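Local coordinates for protein ricin B-like lectin (Macrolepiota procera, PDB 4J2S) that binds beta-D-galactose through a ricin-type beta-trefoil fold, consistent with a carbohydrate-binding lectin, at residues V20-G25 with K40-T45; K29-Y34 with T74-V79. All coordinates share one frame; numbering follows the deposited sequence.

Strands 20-23 and 31-34 are antiparallel neighbours in one sheet, and each takes a different partner: contact 1 joins the first to K40-T45, contact 2 joins the second to T74-V79. The two meet directly where D22 N lies 2.9 Å from I32 O, and where the methyl branches of I21 and I31 pack together. Both are largely buried, though K29 of contact 2 is exposed. Their chemistry differs: in contact 1 D22, N41 and the backbone N of G25 bind the galactose, Q42 bonds D22 behind it and the W44 indole turns to the backbone of strand 20-23, whereas contact 2 relies on backbone bonds, one lysine-to-carbonyl bond and aliphatic packing, with the sugar touched by I32 and Y34.

Contact 1. Residues V20-G25 with K40-T45; sequences VIDLSG and KNQQWT. With GAL (beta-D-galactopyranose), chain B; MAG (methyl 2-acetamido-2-deoxy-beta-D-glucopyranoside), chain C.
D22 and Q42 mark the closest backbone approach, their CA atoms 4.5 Å apart, while the touching parts of the two segments run 135° apart, end to end. The direct backbone bond is L23 N to N41 O (2.8 Å), and N41 returns it from its side chain: ND2 donates to L23 O at 3.0 Å. With chi1 at 66°, CG of N41 sits between its own N and carbonyl carbon, which turns the amide back over strand 20-23. The same ND2 gives a second bond to O3 of the galactose. The D22 carboxylate accepts from two sugar hydroxyls: OD1 from O4, OD2 from O3, each at 2.6 Å. Q42 NE2 meets OD2 as well (2.8 Å), on the anti side, its amide plane almost perpendicular to the carboxylate. That amide is fixed in turn by P35 O at NE2 and by H37 N and G39 N at OE1, which is consistent with Q42 as a second-shell residue positioning D22. The backbone N of G25 bonds the sugar's O4 (2.8 Å), and H37 NE2 is a further partner of the galactose. Deeper in, W44 points NE1 at I21 O (3.0 Å, 171° at the hydrogen), the oxygen lying in the indole plane at its edge. A water joins I21 O to Q42 O. Q42 and W44 form the QxW signature of ricin-type lectins. I12 of strand 9-14 touches I21 and W44, and S57 of strand 53-57 touches L23 and W44, with strand 31-34 the sheet neighbour of 20-23.

Contact 2. Residues K29-Y34 with T74-V79; sequences KSIIGY and TRLVAV. With GAL (beta-D-galactopyranose), chain B.
L76 O is met by two donors, the backbone N of I31 at 3.3 Å and a water at 2.9 Å that also bonds to I31 O. I31 N stands 41° above the carbonyl plane, off the lone pair, and the bond is a long one. Its neighbour is more regular: A78 N to K29 O is 2.8 Å and lies in the carbonyl plane on a lone pair. S30 and V77 form the single bridge between these two bonds; the axes of segments 31-34 and 76-79 make an angle of 117°, which fits a single bridge rather than a continuous ladder. The K29 chain, started by CG anti to N, bends at chi2 and chi4 across V77, CE 3.8 Å from V77 CB, which brings NZ nearly in line with the C=O of A78 (170°), 2.8 Å from its O. On the other flank I31 CB packs on L76 CB (3.7 Å). Farther along strand 31-34 the galactose lies over one face of the Y34 ring, with C4 3.6 Å above its centre, while I32 CD1 touches C6. S30 OG is bonded to D27. I31 is covered by I21, V122 and L64, from strands 20-23, 120-126 and 63-66, so the bridge ties the 63-66/76-79 hairpin to the galactose-bearing sheet.

Contact 1. Residues V20-G25 with K40-T45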
# COMPACT_ATOMS: atom_id res chain seq x y z
N VAL A 20 0.73 -3.53 -8.78
CA VAL A 20 1.40 -2.79 -7.70
C VAL A 20 0.59 -1.60 -7.25
O VAL A 20 -0.29 -1.07 -7.97
CB VAL A 20 2.82 -2.33 -8.09
CG1 VAL A 20 3.63 -3.51 -8.60
CG2 VAL A 20 2.76 -1.29 -9.17
N ILE A 21 0.96 -1.11 -6.07
CA ILE A 21 0.34 0.09 -5.52
C ILE A 21 0.89 1.28 -6.31
O ILE A 21 2.09 1.56 -6.32
CB ILE A 21 0.64 0.22 -4.02
CG1 ILE A 21 0.12 -1.01 -3.25
CG2 ILE A 21 0.10 1.53 -3.48
CD1 ILE A 21 0.18 -0.83 -1.76
N ASP A 22 -0.04 2.07 -6.85
CA ASP A 22 0.26 3.05 -7.90
C ASP A 22 -0.53 4.30 -7.58
O ASP A 22 -1.72 4.25 -7.25
CB ASP A 22 -0.14 2.42 -9.22
CG ASP A 22 0.01 3.34 -10.42
OD1 ASP A 22 -0.59 4.41 -10.42
OD2 ASP A 22 0.58 2.89 -11.45
N LEU A 23 0.19 5.41 -7.51
CA LEU A 23 -0.41 6.72 -7.42
C LEU A 23 -0.89 7.16 -8.78
O LEU A 23 -0.10 7.45 -9.69
CB LEU A 23 0.57 7.73 -6.84
CG LEU A 23 0.08 9.17 -6.74
CD1 LEU A 23 -1.14 9.22 -5.90
CD2 LEU A 23 1.19 10.04 -6.16
N SER A 24 -2.20 7.14 -8.95
CA SER A 24 -2.81 7.33 -10.26
C SER A 24 -2.29 8.55 -10.99
O SER A 24 -2.39 9.67 -10.49
CB SER A 24 -4.31 7.51 -10.10
OG SER A 24 -4.89 7.70 -11.40
N GLY A 25 -1.89 8.33 -12.24
CA GLY A 25 -1.50 9.42 -13.11
C GLY A 25 -2.69 10.23 -13.55
O GLY A 25 -2.52 11.32 -14.09
N LYS A 40 7.90 6.12 -11.15
CA LYS A 40 8.14 6.64 -9.81
C LYS A 40 6.89 6.85 -9.00
O LYS A 40 6.94 6.85 -7.76
CB LYS A 40 8.97 7.93 -9.82
CG LYS A 40 10.46 7.61 -9.88
CD LYS A 40 10.92 7.03 -11.18
CE LYS A 40 12.44 6.94 -11.19
NZ LYS A 40 12.94 6.23 -12.39
N ASN A 41 5.74 6.89 -9.69
CA ASN A 41 4.45 6.86 -9.02
C ASN A 41 4.04 5.46 -8.57
O ASN A 41 2.97 5.29 -7.96
CB ASN A 41 3.39 7.43 -9.95
CG ASN A 41 3.17 6.55 -11.15
OD1 ASN A 41 4.12 6.22 -11.85
ND2 ASN A 41 1.93 6.22 -11.45
N GLN A 42 4.91 4.47 -8.79
CA GLN A 42 4.76 3.09 -8.32
C GLN A 42 5.87 2.72 -7.33
O GLN A 42 6.10 1.54 -7.05
CB GLN A 42 4.88 2.15 -9.52
CG GLN A 42 3.93 2.56 -10.63
CD GLN A 42 3.87 1.59 -11.76
OE1 GLN A 42 4.91 1.28 -12.36
NE2 GLN A 42 2.69 1.11 -12.09
N GLN A 43 6.54 3.75 -6.79
CA GLN A 43 7.67 3.57 -5.88
C GLN A 43 7.43 4.42 -4.64
O GLN A 43 6.93 5.52 -4.73
CB GLN A 43 8.98 3.98 -6.55
CG GLN A 43 9.26 3.10 -7.76
CD GLN A 43 10.51 3.47 -8.51
OE1 GLN A 43 10.57 3.29 -9.73
NE2 GLN A 43 11.52 3.83 -7.80
N TRP A 44 7.71 3.85 -3.47
CA TRP A 44 7.35 4.38 -2.19
C TRP A 44 8.57 4.34 -1.25
O TRP A 44 9.15 3.26 -1.02
CB TRP A 44 6.21 3.53 -1.60
CG TRP A 44 5.01 3.54 -2.48
CD1 TRP A 44 4.71 2.64 -3.47
CD2 TRP A 44 4.01 4.58 -2.57
NE1 TRP A 44 3.58 3.07 -4.15
CE2 TRP A 44 3.13 4.24 -3.60
CE3 TRP A 44 3.81 5.78 -1.88
CZ2 TRP A 44 2.07 5.06 -3.98
CZ3 TRP A 44 2.74 6.57 -2.22
CH2 TRP A 44 1.86 6.19 -3.25
N THR A 45 8.97 5.51 -0.76
CA THR A 45 10.10 5.65 0.13
C THR A 45 9.61 5.44 1.55
O THR A 45 8.78 6.20 2.02
CB THR A 45 10.75 7.03 -0.06
OG1 THR A 45 11.09 7.19 -1.45
CG2 THR A 45 12.02 7.14 0.82
C1 GAL B . -0.75 6.63 -15.84
C2 GAL B . 0.40 6.08 -14.99
C3 GAL B . 0.08 4.70 -14.47
C4 GAL B . -1.25 4.76 -13.75
C5 GAL B . -2.32 5.28 -14.71
C6 GAL B . -3.71 5.40 -14.10
O2 GAL B . 1.57 6.04 -15.80
O3 GAL B . 1.14 4.24 -13.63
O4 GAL B . -1.18 5.64 -12.64
O5 GAL B . -1.97 6.58 -15.16
O6 GAL B . -4.67 5.86 -15.05
C1 MAG C . -1.89 10.83 -18.66
C2 MAG C . -2.89 9.79 -18.28
C3 MAG C . -2.40 9.14 -17.03
C4 MAG C . -1.10 8.43 -17.38
C5 MAG C . -0.10 9.34 -18.08
C6 MAG C . 0.98 8.54 -18.78
C7 MAG C . -4.67 11.26 -17.54
C8 MAG C . -6.11 11.49 -17.56
N2 MAG C . -4.27 10.24 -18.14
O1 MAG C . -2.38 11.70 -19.70
O3 MAG C . -3.38 8.21 -16.59
O4 MAG C . -0.46 7.95 -16.21
O5 MAG C . -0.72 10.15 -19.10
O6 MAG C . 0.39 7.64 -19.69
O7 MAG C . -3.91 12.01 -16.97
CM MAG C . -1.44 12.70 -20.10
O HOH W 1 4.35 -0.01 -5.70

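Contact 2. Residues K29-Y34 with T74-V79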
# COMPACT_ATOMS: atom_id res chain seq x y z
N LYS A 29 -3.71 11.47 -7.05
CA LYS A 29 -4.31 11.34 -5.74
C LYS A 29 -4.81 9.92 -5.43
O LYS A 29 -4.59 9.40 -4.32
CB LYS A 29 -5.44 12.34 -5.53
CG LYS A 29 -6.10 12.16 -4.17
CD LYS A 29 -6.44 13.45 -3.44
CE LYS A 29 -7.00 13.15 -2.05
NZ LYS A 29 -6.09 13.56 -0.92
N SER A 30 -5.53 9.31 -6.36
CA SER A 30 -6.14 8.03 -6.09
C SER A 30 -5.11 6.92 -6.08
O SER A 30 -4.21 6.95 -6.89
CB SER A 30 -7.17 7.75 -7.16
OG SER A 30 -8.22 8.70 -7.12
N ILE A 31 -5.20 6.01 -5.13
CA ILE A 31 -4.31 4.87 -5.05
C ILE A 31 -4.99 3.66 -5.69
O ILE A 31 -6.07 3.23 -5.27
CB ILE A 31 -3.90 4.58 -3.61
CG1 ILE A 31 -3.23 5.81 -2.95
CG2 ILE A 31 -2.95 3.36 -3.55
CD1 ILE A 31 -1.96 6.31 -3.63
N ILE A 32 -4.29 3.07 -6.65
CA ILE A 32 -4.85 2.00 -7.49
C ILE A 32 -3.86 0.85 -7.61
O ILE A 32 -2.66 1.02 -7.39
CB ILE A 32 -5.18 2.51 -8.90
CG1 ILE A 32 -3.94 3.09 -9.61
CG2 ILE A 32 -6.27 3.55 -8.80
CD1 ILE A 32 -4.13 3.45 -11.08
N GLY A 33 -4.36 -0.30 -8.04
CA GLY A 33 -3.53 -1.34 -8.54
C GLY A 33 -3.25 -1.14 -10.01
O GLY A 33 -4.19 -0.94 -10.78
N TYR A 34 -1.99 -1.32 -10.41
CA TYR A 34 -1.65 -1.12 -11.82
C TYR A 34 -0.46 -2.02 -12.15
O TYR A 34 0.43 -2.19 -11.32
CB TYR A 34 -1.34 0.36 -12.06
CG TYR A 34 -1.48 0.84 -13.47
CD1 TYR A 34 -2.70 1.25 -13.95
CD2 TYR A 34 -0.39 0.93 -14.31
CE1 TYR A 34 -2.83 1.79 -15.22
CE2 TYR A 34 -0.52 1.37 -15.61
CZ TYR A 34 -1.75 1.79 -16.05
OH TYR A 34 -1.87 2.36 -17.32
N THR A 74 -12.87 2.20 2.92
CA THR A 74 -12.13 3.44 2.90
C THR A 74 -11.08 3.43 1.81
O THR A 74 -10.31 2.50 1.72
CB THR A 74 -11.42 3.70 4.25
OG1 THR A 74 -12.42 3.80 5.28
CG2 THR A 74 -10.62 4.99 4.23
N ARG A 75 -11.13 4.42 0.92
CA ARG A 75 -10.14 4.55 -0.14
C ARG A 75 -8.80 5.05 0.38
O ARG A 75 -8.67 5.98 1.17
CB ARG A 75 -10.65 5.52 -1.22
CG ARG A 75 -11.84 4.99 -1.97
CD ARG A 75 -11.43 3.80 -2.84
NE ARG A 75 -12.57 3.08 -3.40
CZ ARG A 75 -13.19 3.39 -4.53
NH1 ARG A 75 -12.84 4.46 -5.25
NH2 ARG A 75 -14.18 2.62 -4.93
N LEU A 76 -7.74 4.49 -0.18
CA LEU A 76 -6.43 5.08 -0.03
C LEU A 76 -6.23 6.19 -1.03
O LEU A 76 -6.66 6.12 -2.18
CB LEU A 76 -5.34 4.02 -0.21
CG LEU A 76 -4.94 3.25 1.04
CD1 LEU A 76 -6.05 2.33 1.47
CD2 LEU A 76 -3.60 2.57 0.82
N VAL A 77 -5.60 7.25 -0.52
CA VAL A 77 -5.28 8.42 -1.31
C VAL A 77 -3.96 9.00 -0.88
O VAL A 77 -3.48 8.75 0.23
CB VAL A 77 -6.33 9.53 -1.17
CG1 VAL A 77 -7.66 9.13 -1.78
CG2 VAL A 77 -6.51 9.92 0.29
N ALA A 78 -3.37 9.78 -1.79
CA ALA A 78 -2.19 10.55 -1.48
C ALA A 78 -2.59 11.67 -0.55
O ALA A 78 -3.60 12.33 -0.78
CB ALA A 78 -1.60 11.13 -2.74
N VAL A 79 -1.79 11.89 0.46
CA VAL A 79 -2.06 12.94 1.46
C VAL A 79 -0.80 13.80 1.66
O VAL A 79 0.33 13.40 1.44
CB VAL A 79 -2.58 12.37 2.81
CG1 VAL A 79 -3.91 11.65 2.64
CG2 VAL A 79 -1.55 11.47 3.47
C1 GAL B . -0.75 6.63 -15.84
C2 GAL B . 0.40 6.08 -14.99
C3 GAL B . 0.08 4.70 -14.47
C4 GAL B . -1.25 4.76 -13.75
C5 GAL B . -2.32 5.28 -14.71
C6 GAL B . -3.71 5.40 -14.10
O2 GAL B . 1.57 6.04 -15.80
O3 GAL B . 1.14 4.24 -13.63
O4 GAL B . -1.18 5.64 -12.64
O5 GAL B . -1.97 6.58 -15.16
O6 GAL B . -4.67 5.86 -15.05
O HOH W 2 -8.13 4.66 -4.22